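Local coordinates for phosphate-binding protein (PDB 3W9V) that binds phosphate as a secreted member of the PstS family of phosphate-transport proteins, at residues T65-E68 / L69-A73; Y307-A310 / T311-G314. The protein carries 1 engineered substitution. One frame throughout, in Å; residues are numbered along the deposited sequence.

Contact 1 (T65-E68 / L69-A73)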
loop_
_atom_site.group_PDB
_atom_site.type_symbol
_atom_site.label_atom_id
_atom_site.label_comp_id
_atom_site.label_asym_id
_atom_site.label_seq_id
_atom_site.Cartn_x
_atom_site.Cartn_y
_atom_site.Cartn_z
ATOM N N THR A 65 -11.668 8.352 0.507
ATOM C CA THR A 65 -12.069 9.441 -0.375
ATOM C C THR A 65 -12.878 10.488 0.375
ATOM O O THR A 65 -13.340 10.251 1.491
ATOM C CB THR A 65 -12.935 8.934 -1.526
ATOM O OG1 THR A 65 -14.191 8.487 -1.004
ATOM C CG2 THR A 65 -12.245 7.788 -2.263
ATOM N N ALA A 66 -13.072 11.640 -0.259
ATOM C CA ALA A 66 -13.883 12.697 0.330
ATOM C C ALA A 66 -15.291 12.203 0.652
ATOM O O ALA A 66 -15.825 12.503 1.719
ATOM C CB ALA A 66 -13.943 13.902 -0.596
ATOM N N THR A 67 -15.891 11.455 -0.268
ATOM C CA THR A 67 -17.231 10.922 -0.057
ATOM C C THR A 67 -17.254 9.919 1.096
ATOM O O THR A 67 -18.149 9.950 1.938
ATOM C CB THR A 67 -17.793 10.277 -1.345
ATOM O OG1 THR A 67 -17.901 11.279 -2.366
ATOM C CG2 THR A 67 -19.169 9.681 -1.098
ATOM N N GLU A 68 -16.262 9.032 1.143
ATOM C CA GLU A 68 -16.186 8.057 2.231
ATOM C C GLU A 68 -16.099 8.743 3.589
ATOM O O GLU A 68 -16.808 8.381 4.531
ATOM C CB GLU A 68 -14.998 7.108 2.026
ATOM C CG GLU A 68 -15.248 6.073 0.937
ATOM C CD GLU A 68 -13.999 5.317 0.501
ATOM O OE1 GLU A 68 -12.871 5.813 0.705
ATOM O OE2 GLU A 68 -14.149 4.209 -0.069
ATOM N N LEU A 69 -15.229 9.740 3.680
ATOM C CA LEU A 69 -15.043 10.473 4.926
ATOM C C LEU A 69 -16.303 11.242 5.335
ATOM O O LEU A 69 -16.706 11.207 6.496
ATOM C CB LEU A 69 -13.845 11.420 4.809
ATOM C CG LEU A 69 -12.486 10.717 4.737
ATOM C CD1 LEU A 69 -11.400 11.667 4.267
ATOM C CD2 LEU A 69 -12.121 10.124 6.089
ATOM N N ALA A 70 -16.927 11.925 4.378
ATOM C CA ALA A 70 -18.111 12.729 4.676
ATOM C C ALA A 70 -19.284 11.853 5.102
ATOM O O ALA A 70 -20.024 12.191 6.023
ATOM C CB ALA A 70 -18.492 13.592 3.481
ATOM N N THR A 71 -19.444 10.719 4.429
ATOM C CA THR A 71 -20.526 9.807 4.756
ATOM C C THR A 71 -20.338 9.217 6.155
ATOM O O THR A 71 -21.290 9.126 6.927
ATOM C CB THR A 71 -20.660 8.709 3.685
ATOM O OG1 THR A 71 -21.067 9.311 2.448
ATOM C CG2 THR A 71 -21.690 7.665 4.101
ATOM N N TYR A 72 -19.109 8.842 6.499
ATOM C CA TYR A 72 -18.852 8.312 7.837
ATOM C C TYR A 72 -19.091 9.382 8.905
ATOM O O TYR A 72 -19.678 9.108 9.953
ATOM C CB TYR A 72 -17.431 7.750 7.950
ATOM C CG TYR A 72 -17.224 6.855 9.156
ATOM C CD1 TYR A 72 -17.527 5.500 9.095
ATOM C CD2 TYR A 72 -16.729 7.363 10.354
ATOM C CE1 TYR A 72 -17.335 4.670 10.184
ATOM C CE2 TYR A 72 -16.538 6.538 11.456
ATOM C CZ TYR A 72 -16.845 5.189 11.362
ATOM O OH TYR A 72 -16.662 4.355 12.444
ATOM N N ALA A 73 -18.641 10.602 8.630
ATOM C CA ALA A 73 -18.810 11.703 9.573
ATOM C C ALA A 73 -20.283 11.983 9.855
ATOM O O ALA A 73 -20.667 12.251 10.993
ATOM C CB ALA A 73 -18.112 12.957 9.064
#
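L69 and T65 meet where the chain enters helix 66-75: L69 N donates to T65 O at 2.9 Å, and L69 CG leans on the same oxygen at 3.4 Å. The snug part of the contact is this first turn. T65 is the N-cap, its OG1 taking the N-H of E68 at 3.0 Å. E68 answers from the other end of the turn: CG is anti to its carbonyl carbon (chi1 -75°), and the extended chain brings OE1 back to T65 N at 2.8 Å, the N-H arriving on the anti side and 27° out of the carboxylate plane. OE1 also forms a salt bridge with K36. On the inner flank L69 packs on L64, L83 and P270, while Y72 touches L40 and L83 and its hydroxyl is hydrogen-bonded to R374 NH1. The solvent side is looser. T67 and T71 run alongside each other there, T67 CG2 at 4.0 Å from T71 OG1. That hydroxyl oxygen lies 3.0 Å from T67 O, although its proton could also go elsewhere; the firm tie is T71 N to T67 O at 2.9 Å. The reciprocal T65-E68 bonds form a capping box that satisfies two backbone N-H groups before the helical pattern begins, and the E68 carboxylate, held between T65 N and K36, probably stays ionised.

Contact 2 (Y307-A310 / T311-G314); sequences YANA and TQTG
N309 reaches over the first turn of helix 310-323 and caps it through Q312. From CB outward, each atom of its side chain has a neighbour. CB sits 3.8 Å from Q312 OE1, alongside the extended glutamine chain. CG, anti to the backbone N (chi1 -177°), is turned towards the opening of the helix and lies 4.0 Å from Q312 CG. OD1 then accepts the Q312 N-H at 2.9 Å, in the carbonyl plane and with an N-H...O angle of 165°, while T311 CB closes on the same oxygen at 3.3 Å. At the other branch ND2 donates to Q376 OE1, which links the cap to the C-terminus. With an alanine in place of N309, the Q312 N-H is likely to lose its acceptor and Q376 OE1 its ND2 donor. Two waters lace the remainder together. One accepts from N309 N and donates to Q312 OE1 at 2.7 Å; the other accepts from Y307 N and is hydrogen-bonded to T313 OG1, which also stands 3.4 Å from Y307 CB. T313 N donates to N309 O at 3.0 Å and G314 N to A310 O at 3.1 Å, the first regular bonds of the helix. Y307 itself points its hydroxyl inward to H56 O. The arrangement is an asparagine N-cap at the helix start, with water bridging N309 N to Q312 OE1 where a capping box has a direct bond.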
loop_
_atom_site.group_PDB
_atom_site.type_symbol
_atom_site.label_atom_id
_atom_site.label_comp_id
_atom_site.label_asym_id
_atom_site.label_seq_id
_atom_site.Cartn_x
_atom_site.Cartn_y
_atom_site.Cartn_z
ATOM N N TYR A 307 -14.594 2.810 21.120
ATOM C CA TYR A 307 -15.155 1.465 21.124
ATOM C C TYR A 307 -16.081 1.335 22.325
ATOM O O TYR A 307 -15.740 1.776 23.425
ATOM C CB TYR A 307 -14.034 0.404 21.160
ATOM C CG TYR A 307 -13.269 0.391 19.866
ATOM C CD1 TYR A 307 -13.719 -0.351 18.790
ATOM C CD2 TYR A 307 -12.137 1.178 19.694
ATOM C CE1 TYR A 307 -13.051 -0.335 17.575
ATOM C CE2 TYR A 307 -11.458 1.199 18.487
ATOM C CZ TYR A 307 -11.923 0.443 17.429
ATOM O OH TYR A 307 -11.252 0.483 16.221
ATOM N N ALA A 308 -17.254 0.749 22.117
ATOM C CA ALA A 308 -18.217 0.584 23.198
ATOM C C ALA A 308 -17.665 -0.281 24.325
ATOM O O ALA A 308 -17.992 -0.076 25.495
ATOM C CB ALA A 308 -19.502 -0.007 22.670
ATOM N N ASN A 309 -16.836 -1.255 23.966
ATOM C CA ASN A 309 -16.282 -2.189 24.934
ATOM C C ASN A 309 -14.936 -1.701 25.463
ATOM O O ASN A 309 -14.018 -1.419 24.683
ATOM C CB ASN A 309 -16.143 -3.563 24.284
ATOM C CG ASN A 309 -15.648 -4.608 25.244
ATOM O OD1 ASN A 309 -14.453 -4.703 25.506
ATOM N ND2 ASN A 309 -16.569 -5.400 25.786
ATOM N N ALA A 310 -14.819 -1.596 26.784
ATOM C CA ALA A 310 -13.630 -1.017 27.407
ATOM C C ALA A 310 -12.400 -1.910 27.287
ATOM O O ALA A 310 -11.279 -1.416 27.183
ATOM C CB ALA A 310 -13.908 -0.671 28.869
ATOM N N THR A 311 -12.604 -3.221 27.305
ATOM C CA THR A 311 -11.497 -4.148 27.114
ATOM C C THR A 311 -10.924 -4.022 25.697
ATOM O O THR A 311 -9.701 -3.954 25.514
ATOM C CB THR A 311 -11.917 -5.596 27.412
ATOM O OG1 THR A 311 -12.262 -5.708 28.800
ATOM C CG2 THR A 311 -10.790 -6.563 27.101
ATOM N N GLN A 312 -11.805 -3.974 24.701
ATOM C CA GLN A 312 -11.364 -3.757 23.327
ATOM C C GLN A 312 -10.628 -2.427 23.184
ATOM O O GLN A 312 -9.611 -2.351 22.498
ATOM C CB GLN A 312 -12.534 -3.832 22.344
ATOM C CG GLN A 312 -13.097 -5.238 22.169
ATOM C CD GLN A 312 -14.198 -5.298 21.128
ATOM O OE1 GLN A 312 -14.831 -4.292 20.820
ATOM N NE2 GLN A 312 -14.431 -6.483 20.577
ATOM N N THR A 313 -11.128 -1.384 23.837
ATOM C CA THR A 313 -10.463 -0.083 23.792
ATOM C C THR A 313 -9.016 -0.184 24.274
ATOM O O THR A 313 -8.086 0.304 23.621
ATOM C CB THR A 313 -11.208 0.944 24.653
ATOM O OG1 THR A 313 -12.519 1.149 24.114
ATOM C CG2 THR A 313 -10.456 2.268 24.689
ATOM N N GLY A 314 -8.825 -0.825 25.419
ATOM C CA GLY A 314 -7.492 -1.000 25.963
ATOM C C GLY A 314 -6.607 -1.837 25.060
ATOM O O GLY A 314 -5.418 -1.556 24.919
HETATM O O HOH W 1 -13.371 3.806 23.513
HETATM O O HOH W 2 -16.411 -2.125 21.230
#

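Both contacts are helix starts, and each helix follows a strand of the same five-stranded mixed sheet: 57-60 leads to helix 66-75 in contact 1, 296-304 to helix 310-323 in contact 2. The two strands are antiparallel neighbours in that sheet, although more than 200 residues separate the contacts along the chain. Their centres lie 24 Å apart and their nearest atoms about 8 Å, without touching. The C-terminal tail joins them indirectly: R374 bonds the Y72 hydroxyl through its side chain, pairs with A308 through its backbone and touches Y307. Early and late parts of the chain are thus drawn together around one sheet.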